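Local coordinates for SnoaL-like domain-containing protein (Burkholderia xenovorans LB400, PDB 3EN8) that is of unknown function but belongs to the NTF2-like superfamily through its SnoaL-like domain and binds a calcium ion, at residues A[5-8]-A[9-13]. Sequence-based numbering, arbitrary orientation.
Sequences EKIR and EALNA
Arg-8 and Asn-12 sit one turn apart on helix 3-20 and meet through a backbone hydrogen bond, with their side chains linked loosely through water. The N of Asn-12 donates to the O of Arg-8 at 2.9 Å, nearly straight at 164°. Followed outward, CB of Arg-8 only borders the peptide to Glu-9; CG of Arg-8, anti to the backbone N (chi1 -174°), passes 4.3 Å from ND2 of Asn-12. The Arg-8 side chain then bends at chi3, and its NE lies 3.7 Å from OE2 of Glu-5, a long salt bridge. At the tip, NH1 of Arg-8 hydrogen-bonds to the carbonyl O of Ile-70 on strand 64-73 and reaches a water in the guanidinium plane, weakly; that water donates to OD1 of Asn-12 at 2.9 Å. On another side of the helix, a second water donates to both the O of Lys-6 and OE1 of Glu-9, at 2.7 and 2.8 Å, so the Lys-6 carbonyl accepts this bond besides the helical one from the N of Ala-10. CG2 of Ile-7 rests 4.1 Å from CD1 of Leu-11, the two side chains running alongside each other, and both touch Trp-77 on the sheet. The helix is therefore amphipathic, as in NTF2-like folds where an N-terminal helix packs on the curved sheet: aliphatic groups turn inward, waters bridge neighbouring polar groups, and Arg-8 ties the helix to a strand through a direct bond.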
loop_
_atom_site.group_PDB
_atom_site.type_symbol
_atom_site.label_atom_id
_atom_site.label_comp_id
_atom_site.label_asym_id
_atom_site.label_seq_id
_atom_site.Cartn_x
_atom_site.Cartn_y
_atom_site.Cartn_z
ATOM N N GLU A 5 -2.458 -16.500 11.998
ATOM C CA GLU A 5 -1.422 -16.233 13.034
ATOM C C GLU A 5 -0.067 -16.848 12.667
ATOM O O GLU A 5 1.015 -16.279 12.972
ATOM C CB GLU A 5 -1.869 -16.666 14.425
ATOM C CG GLU A 5 -2.804 -15.652 15.081
ATOM C CD GLU A 5 -2.105 -14.345 15.397
ATOM O OE1 GLU A 5 -1.249 -14.338 16.286
ATOM O OE2 GLU A 5 -2.385 -13.325 14.720
ATOM N N LYS A 6 -0.149 -17.983 11.981
ATOM C CA LYS A 6 1.054 -18.650 11.414
ATOM C C LYS A 6 1.707 -17.831 10.297
ATOM O O LYS A 6 2.945 -17.697 10.243
ATOM C CB LYS A 6 0.756 -20.081 10.980
ATOM C CG LYS A 6 0.777 -21.039 12.196
ATOM C CD LYS A 6 0.198 -22.412 11.873
ATOM C CE LYS A 6 -0.109 -23.241 13.163
ATOM N NZ LYS A 6 -0.853 -24.494 12.851
ATOM N N ILE A 7 0.881 -17.237 9.436
ATOM C CA ILE A 7 1.399 -16.308 8.429
ATOM C C ILE A 7 2.023 -15.103 9.138
ATOM O O ILE A 7 3.152 -14.679 8.844
ATOM C CB ILE A 7 0.336 -15.912 7.331
ATOM C CG1 ILE A 7 0.056 -17.121 6.459
ATOM C CG2 ILE A 7 0.817 -14.733 6.496
ATOM C CD1 ILE A 7 -1.107 -16.936 5.432
ATOM N N ARG A 8 1.302 -14.558 10.107
ATOM C CA ARG A 8 1.801 -13.379 10.821
ATOM C C ARG A 8 3.148 -13.668 11.510
ATOM O O ARG A 8 4.058 -12.860 11.462
ATOM C CB ARG A 8 0.746 -12.830 11.801
ATOM C CG ARG A 8 1.143 -11.505 12.482
ATOM C CD ARG A 8 0.009 -10.946 13.389
ATOM N NE ARG A 8 -1.190 -10.527 12.653
ATOM C CZ ARG A 8 -1.389 -9.292 12.190
ATOM N NH1 ARG A 8 -0.497 -8.353 12.411
ATOM N NH2 ARG A 8 -2.492 -8.988 11.545
ATOM N N GLU A 9 3.278 -14.840 12.112
ATOM C CA GLU A 9 4.566 -15.290 12.677
ATOM C C GLU A 9 5.689 -15.272 11.638
ATOM O O GLU A 9 6.793 -14.753 11.884
ATOM C CB GLU A 9 4.443 -16.698 13.268
ATOM C CG GLU A 9 5.710 -17.197 13.984
ATOM C CD GLU A 9 5.561 -18.613 14.505
ATOM O OE1 GLU A 9 4.901 -19.417 13.833
ATOM O OE2 GLU A 9 6.097 -18.923 15.596
ATOM N N ALA A 10 5.364 -15.789 10.447
ATOM C CA ALA A 10 6.313 -15.860 9.321
ATOM C C ALA A 10 6.692 -14.447 8.887
ATOM O O ALA A 10 7.860 -14.143 8.571
ATOM C CB ALA A 10 5.681 -16.639 8.139
ATOM N N LEU A 11 5.689 -13.575 8.870
ATOM C CA LEU A 11 5.910 -12.168 8.479
ATOM C C LEU A 11 6.782 -11.403 9.455
ATOM O O LEU A 11 7.670 -10.647 9.049
ATOM C CB LEU A 11 4.627 -11.411 8.306
ATOM C CG LEU A 11 3.892 -11.651 7.020
ATOM C CD1 LEU A 11 2.488 -11.004 7.118
ATOM C CD2 LEU A 11 4.735 -11.085 5.847
ATOM N N ASN A 12 6.532 -11.611 10.748
ATOM C CA ASN A 12 7.359 -10.987 11.800
ATOM C C ASN A 12 8.829 -11.374 11.594
ATOM O O ASN A 12 9.756 -10.563 11.735
ATOM C CB ASN A 12 6.886 -11.405 13.199
ATOM C CG ASN A 12 5.576 -10.759 13.596
ATOM O OD1 ASN A 12 5.164 -9.783 12.982
ATOM N ND2 ASN A 12 4.886 -11.342 14.590
ATOM N N ALA A 13 9.032 -12.634 11.249
ATOM C CA ALA A 13 10.405 -13.184 11.094
ATOM C C ALA A 13 11.055 -12.643 9.823
ATOM O O ALA A 13 12.269 -12.308 9.775
ATOM C CB ALA A 13 10.378 -14.728 11.103
HETATM O O HOH W 1 4.753 -19.510 11.000
HETATM O O HOH W 2 2.611 -8.676 13.876
#